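Local coordinates for protein CupA (Streptococcus pneumoniae, PDB 4F2E) that binds copper(I) through a cupredoxin-like domain and probably serves as a copper chaperone in copper resistance, at residues E27-K32 against F82-G87; P48-I53 against N89-K94. One frame throughout, in Å; residues are numbered along the deposited sequence.

In the fold
Contact 1 is the inner one. It joins residues 27-32 of strand 24-31 to residues 82-87 of strand 80-86. Its touching side chains, Ile29 and Phe84, are buried and apolar, with the backbone of exposed Glu27 at the margin. Contact 2 lies further out, about 11 Å away between centres, and is only partly buried. There residues 48-53 meet residues 89-94 around two copper(I) ions, and metal-sulfur bonds are added to apolar packing. Strand 92-97 connects the two: Glu27 O accepts a hydrogen bond from Lys94 N, and Gly93 N donates one to Phe84 O. Both contacts also reach one copper ion, through Cys86 in contact 1 and Cys49 in contact 2.

Contact 1 of 2, residues E27-K32 against F82-G87; sequences ELIVLK and FSFACG. With CU1 (copper (I) ion), chain B.
Ile29 and Phe84 make a small apolar contact inside the fold, between two strands that are not hydrogen-bonded to each other. Strand 92-97 runs between strands 24-31 and 80-86 and pairs with both. This explains the wide backbone spacing, with Glu27 CA 8.9 Å from Phe84 CA. The gap is bridged by side chains. Ile29 reaches over with its long branch, and CD1 comes 4.0 Å from Phe84 CE2. Its CG1 sits between the backbone N and the carbonyl carbon (chi1 64°), and the branch then runs on extended, which carries CD1 to the ring. The methyl approaches the ring obliquely. The backbone of Glu27 also comes near: its O lies 4.3 Å from Phe84 CZ. That oxygen is already used in a hydrogen bond to Lys94. In this cupredoxin-like fold such side chains fill the core enclosed by the curled beta sheet. Ile16 and Met95 touch Ile29 as well, and the ring of Phe55 meets that of Phe84 with their planes only about 15° apart. Two residues beyond Phe84, the chain reaches the metal: Cys86 SG binds a copper(I) ion at 2.2 Å.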
loop_
_atom_site.group_PDB
_atom_site.type_symbol
_atom_site.label_atom_id
_atom_site.label_comp_id
_atom_site.label_asym_id
_atom_site.label_seq_id
_atom_site.Cartn_x
_atom_site.Cartn_y
_atom_site.Cartn_z
ATOM N N GLU A 27 -4.324 5.269 -5.370
ATOM C CA GLU A 27 -3.224 5.883 -4.624
ATOM C C GLU A 27 -3.729 6.515 -3.330
ATOM O O GLU A 27 -2.977 7.172 -2.607
ATOM C CB GLU A 27 -2.496 6.921 -5.479
ATOM C CG GLU A 27 -3.351 8.113 -5.876
ATOM C CD GLU A 27 -2.612 9.095 -6.767
ATOM O OE1 GLU A 27 -1.627 8.690 -7.419
ATOM O OE2 GLU A 27 -3.018 10.275 -6.815
ATOM N N LEU A 28 -5.021 6.342 -3.070
ATOM C CA LEU A 28 -5.631 6.742 -1.811
ATOM C C LEU A 28 -6.348 5.522 -1.264
ATOM O O LEU A 28 -7.276 5.012 -1.888
ATOM C CB LEU A 28 -6.636 7.877 -2.022
ATOM C CG LEU A 28 -6.104 9.253 -2.423
ATOM C CD1 LEU A 28 -7.256 10.202 -2.702
ATOM C CD2 LEU A 28 -5.198 9.819 -1.342
ATOM N N ILE A 29 -5.904 5.041 -0.112
ATOM C CA ILE A 29 -6.507 3.861 0.491
ATOM C C ILE A 29 -6.888 4.111 1.942
ATOM O O ILE A 29 -6.252 4.910 2.630
ATOM C CB ILE A 29 -5.589 2.622 0.370
ATOM C CG1 ILE A 29 -4.289 2.823 1.151
ATOM C CG2 ILE A 29 -5.288 2.329 -1.093
ATOM C CD1 ILE A 29 -3.357 1.626 1.090
ATOM N N VAL A 30 -7.935 3.430 2.395
ATOM C CA VAL A 30 -8.481 3.660 3.724
ATOM C C VAL A 30 -8.595 2.347 4.487
ATOM O O VAL A 30 -9.287 1.425 4.055
ATOM C CB VAL A 30 -9.863 4.351 3.651
ATOM C CG1 VAL A 30 -10.380 4.641 5.048
ATOM C CG2 VAL A 30 -9.772 5.635 2.839
ATOM N N LEU A 31 -7.904 2.274 5.621
ATOM C CA LEU A 31 -7.867 1.065 6.433
ATOM C C LEU A 31 -8.480 1.285 7.809
ATOM O O LEU A 31 -8.519 2.410 8.314
ATOM C CB LEU A 31 -6.427 0.578 6.599
ATOM C CG LEU A 31 -5.857 -0.319 5.496
ATOM C CD1 LEU A 31 -5.948 0.344 4.130
ATOM C CD2 LEU A 31 -4.418 -0.693 5.819
ATOM N N LYS A 32 -8.954 0.198 8.411
ATOM C CA LYS A 32 -9.479 0.233 9.769
ATOM C C LYS A 32 -8.358 0.072 10.790
ATOM O O LYS A 32 -7.502 -0.806 10.662
ATOM C CB LYS A 32 -10.514 -0.873 9.986
ATOM C CG LYS A 32 -11.876 -0.610 9.374
ATOM C CD LYS A 32 -12.883 -1.635 9.879
ATOM C CE LYS A 32 -14.262 -1.407 9.284
ATOM N NZ LYS A 32 -14.819 -0.080 9.668
ATOM N N PHE A 82 -0.773 8.245 6.470
ATOM C CA PHE A 82 0.561 7.679 6.314
ATOM C C PHE A 82 0.908 7.562 4.846
ATOM O O PHE A 82 0.077 7.174 4.026
ATOM C CB PHE A 82 0.634 6.311 6.988
ATOM C CG PHE A 82 0.181 6.329 8.417
ATOM C CD1 PHE A 82 -1.120 5.994 8.748
ATOM C CD2 PHE A 82 1.049 6.707 9.425
ATOM C CE1 PHE A 82 -1.544 6.020 10.064
ATOM C CE2 PHE A 82 0.634 6.737 10.739
ATOM C CZ PHE A 82 -0.664 6.393 11.061
ATOM N N SER A 83 2.145 7.898 4.513
ATOM C CA SER A 83 2.562 7.916 3.124
ATOM C C SER A 83 3.079 6.555 2.689
ATOM O O SER A 83 3.541 5.754 3.502
ATOM C CB SER A 83 3.664 8.955 2.924
ATOM O OG SER A 83 4.841 8.557 3.606
ATOM N N PHE A 84 2.981 6.286 1.397
ATOM C CA PHE A 84 3.800 5.249 0.798
ATOM C C PHE A 84 4.334 5.764 -0.523
ATOM O O PHE A 84 3.807 6.725 -1.082
ATOM C CB PHE A 84 3.089 3.885 0.689
ATOM C CG PHE A 84 1.844 3.872 -0.168
ATOM C CD1 PHE A 84 1.912 3.546 -1.515
ATOM C CD2 PHE A 84 0.598 4.115 0.395
ATOM C CE1 PHE A 84 0.767 3.498 -2.293
ATOM C CE2 PHE A 84 -0.553 4.072 -0.378
ATOM C CZ PHE A 84 -0.469 3.761 -1.725
ATOM N N ALA A 85 5.410 5.154 -0.996
ATOM C CA ALA A 85 6.082 5.650 -2.182
ATOM C C ALA A 85 7.006 4.593 -2.745
ATOM O O ALA A 85 7.246 3.562 -2.115
ATOM C CB ALA A 85 6.868 6.910 -1.853
ATOM N N CYS A 86 7.516 4.843 -3.942
ATOM C CA CYS A 86 8.521 3.967 -4.516
ATOM C C CYS A 86 9.838 4.191 -3.787
ATOM O O CYS A 86 9.951 5.090 -2.950
ATOM C CB CYS A 86 8.685 4.239 -6.006
ATOM S SG CYS A 86 9.465 5.826 -6.360
ATOM N N GLY A 87 10.835 3.375 -4.109
ATOM C CA GLY A 87 12.133 3.476 -3.468
ATOM C C GLY A 87 12.878 4.773 -3.741
ATOM O O GLY A 87 13.870 5.067 -3.072
HETATM CU CU CU1 B . 9.949 5.646 -8.475
#

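Contact 2 of 2, residues P48-I53 against N89-K94. With CU1 (copper (I) ion), chain C; CU1 (copper (I) ion), chain B.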
loop_
_atom_site.group_PDB
_atom_site.type_symbol
_atom_site.label_atom_id
_atom_site.label_comp_id
_atom_site.label_asym_id
_atom_site.label_seq_id
_atom_site.Cartn_x
_atom_site.Cartn_y
_atom_site.Cartn_z
ATOM N N PRO A 48 12.312 0.871 -13.746
ATOM C CA PRO A 48 13.145 0.787 -12.541
ATOM C C PRO A 48 12.691 1.758 -11.450
ATOM O O PRO A 48 12.969 1.529 -10.278
ATOM C CB PRO A 48 14.538 1.163 -13.054
ATOM C CG PRO A 48 14.513 0.753 -14.496
ATOM C CD PRO A 48 13.119 1.055 -14.966
ATOM N N CYS A 49 11.996 2.823 -11.834
ATOM C CA CYS A 49 11.463 3.766 -10.857
ATOM C C CYS A 49 10.558 3.057 -9.844
ATOM O O CYS A 49 10.425 3.499 -8.701
ATOM C CB CYS A 49 10.694 4.886 -11.568
ATOM S SG CYS A 49 10.197 6.284 -10.520
ATOM N N LEU A 50 9.950 1.951 -10.263
ATOM C CA LEU A 50 8.956 1.258 -9.442
ATOM C C LEU A 50 9.454 -0.068 -8.853
ATOM O O LEU A 50 8.656 -0.921 -8.463
ATOM C CB LEU A 50 7.670 1.052 -10.250
ATOM C CG LEU A 50 6.971 2.356 -10.646
ATOM C CD1 LEU A 50 5.984 2.131 -11.784
ATOM C CD2 LEU A 50 6.275 2.981 -9.442
ATOM N N ASP A 51 10.774 -0.222 -8.767
ATOM C CA ASP A 51 11.380 -1.463 -8.282
ATOM C C ASP A 51 11.100 -1.762 -6.812
ATOM O O ASP A 51 11.082 -2.923 -6.402
ATOM C CB ASP A 51 12.893 -1.453 -8.513
ATOM C CG ASP A 51 13.267 -1.801 -9.936
ATOM O OD1 ASP A 51 12.389 -2.267 -10.690
ATOM O OD2 ASP A 51 14.450 -1.622 -10.295
ATOM N N GLN A 52 10.898 -0.718 -6.014
ATOM C CA GLN A 52 10.683 -0.902 -4.585
ATOM C C GLN A 52 9.440 -0.186 -4.082
ATOM O O GLN A 52 8.990 0.797 -4.675
ATOM C CB GLN A 52 11.901 -0.432 -3.790
ATOM C CG GLN A 52 13.142 -1.273 -4.014
ATOM C CD GLN A 52 14.261 -0.496 -4.668
ATOM O OE1 GLN A 52 14.510 0.661 -4.328
ATOM N NE2 GLN A 52 14.945 -1.129 -5.615
ATOM N N ILE A 53 8.887 -0.700 -2.988
ATOM C CA ILE A 53 7.775 -0.063 -2.297
ATOM C C ILE A 53 8.222 0.274 -0.879
ATOM O O ILE A 53 8.903 -0.523 -0.230
ATOM C CB ILE A 53 6.513 -0.963 -2.274
ATOM C CG1 ILE A 53 5.306 -0.196 -1.723
ATOM C CG2 ILE A 53 6.761 -2.237 -1.467
ATOM C CD1 ILE A 53 4.894 0.998 -2.567
ATOM N N ASN A 89 11.151 7.771 -3.864
ATOM C CA ASN A 89 10.290 8.844 -3.371
ATOM C C ASN A 89 9.819 9.733 -4.524
ATOM O O ASN A 89 9.694 10.946 -4.371
ATOM C CB ASN A 89 11.012 9.677 -2.304
ATOM C CG ASN A 89 10.056 10.461 -1.418
ATOM O OD1 ASN A 89 8.889 10.100 -1.269
ATOM N ND2 ASN A 89 10.556 11.538 -0.818
ATOM N N MET A 90 9.558 9.116 -5.676
ATOM C CA MET A 90 9.079 9.835 -6.859
ATOM C C MET A 90 7.602 9.572 -7.132
ATOM O O MET A 90 6.880 10.465 -7.579
ATOM C CB MET A 90 9.884 9.443 -8.099
ATOM C CG MET A 90 11.293 10.016 -8.146
ATOM S SD MET A 90 12.229 9.515 -9.612
ATOM C CE MET A 90 11.218 10.210 -10.914
ATOM N N MET A 91 7.170 8.337 -6.888
ATOM C CA MET A 91 5.775 7.945 -7.057
ATOM C C MET A 91 5.162 7.746 -5.678
ATOM O O MET A 91 5.790 7.145 -4.807
ATOM C CB MET A 91 5.689 6.637 -7.836
ATOM C CG MET A 91 6.444 6.647 -9.152
ATOM S SD MET A 91 5.435 7.259 -10.506
ATOM C CE MET A 91 5.475 9.020 -10.223
ATOM N N HIS A 92 3.932 8.223 -5.486
ATOM C CA HIS A 92 3.371 8.341 -4.142
ATOM C C HIS A 92 1.959 7.798 -3.966
ATOM O O HIS A 92 1.175 7.722 -4.912
ATOM C CB HIS A 92 3.381 9.805 -3.704
ATOM C CG HIS A 92 4.708 10.471 -3.869
ATOM N ND1 HIS A 92 5.704 10.391 -2.919
ATOM C CD2 HIS A 92 5.207 11.227 -4.875
ATOM C CE1 HIS A 92 6.758 11.073 -3.332
ATOM N NE2 HIS A 92 6.484 11.588 -4.517
ATOM N N GLY A 93 1.653 7.443 -2.724
ATOM C CA GLY A 93 0.314 7.073 -2.313
ATOM C C GLY A 93 0.068 7.550 -0.893
ATOM O O GLY A 93 1.002 7.925 -0.180
ATOM N N LYS A 94 -1.193 7.544 -0.483
ATOM C CA LYS A 94 -1.559 7.928 0.872
ATOM C C LYS A 94 -2.476 6.878 1.468
ATOM O O LYS A 94 -3.411 6.408 0.816
ATOM C CB LYS A 94 -2.234 9.290 0.883
HETATM CU CU CU1 C . 12.178 7.233 -10.028
HETATM CU CU CU1 B . 9.949 5.646 -8.475
#
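Cys49 and Met90 meet through copper(I). Cys49 SG binds both copper ions, so the thiolate bridges them, with an angle of about 91° at the sulfur. Met90 SD binds one of these ions at 2.3 Å and lies 3.9 Å from Cys49 SG. The other ion takes Cys49 twice, through SG at 2.2 Å and through the backbone O at 2.2 Å. Cys86 SG also binds that ion, nearly across from Cys49 SG (S-Cu-S about 158°). Met88 SD joins Met90 on the first ion. The two ions are close neighbours. Cys49 carries its sulfur anti to the backbone N (chi1 -170°), beside the carbonyl carbon, which lets sulfur and carbonyl oxygen grip one ion together. The site lies at one end of the cupredoxin-like domain, where the 3-10 turn of Cys49 meets the chain between strands 80-86 and 92-97. Its soft sulfur ligands suit copper(I), consistent with a chaperone role. Apolar packing flanks the metals. Leu50 CD2 rests 3.7 Å from Met91 CG, and the two side chains cross at about a right angle. The same Met91 CG is 4.0 Å from Cys49 SG. Tyr24 touches both Leu50 and Met91, and Met91 also packs on Cys86.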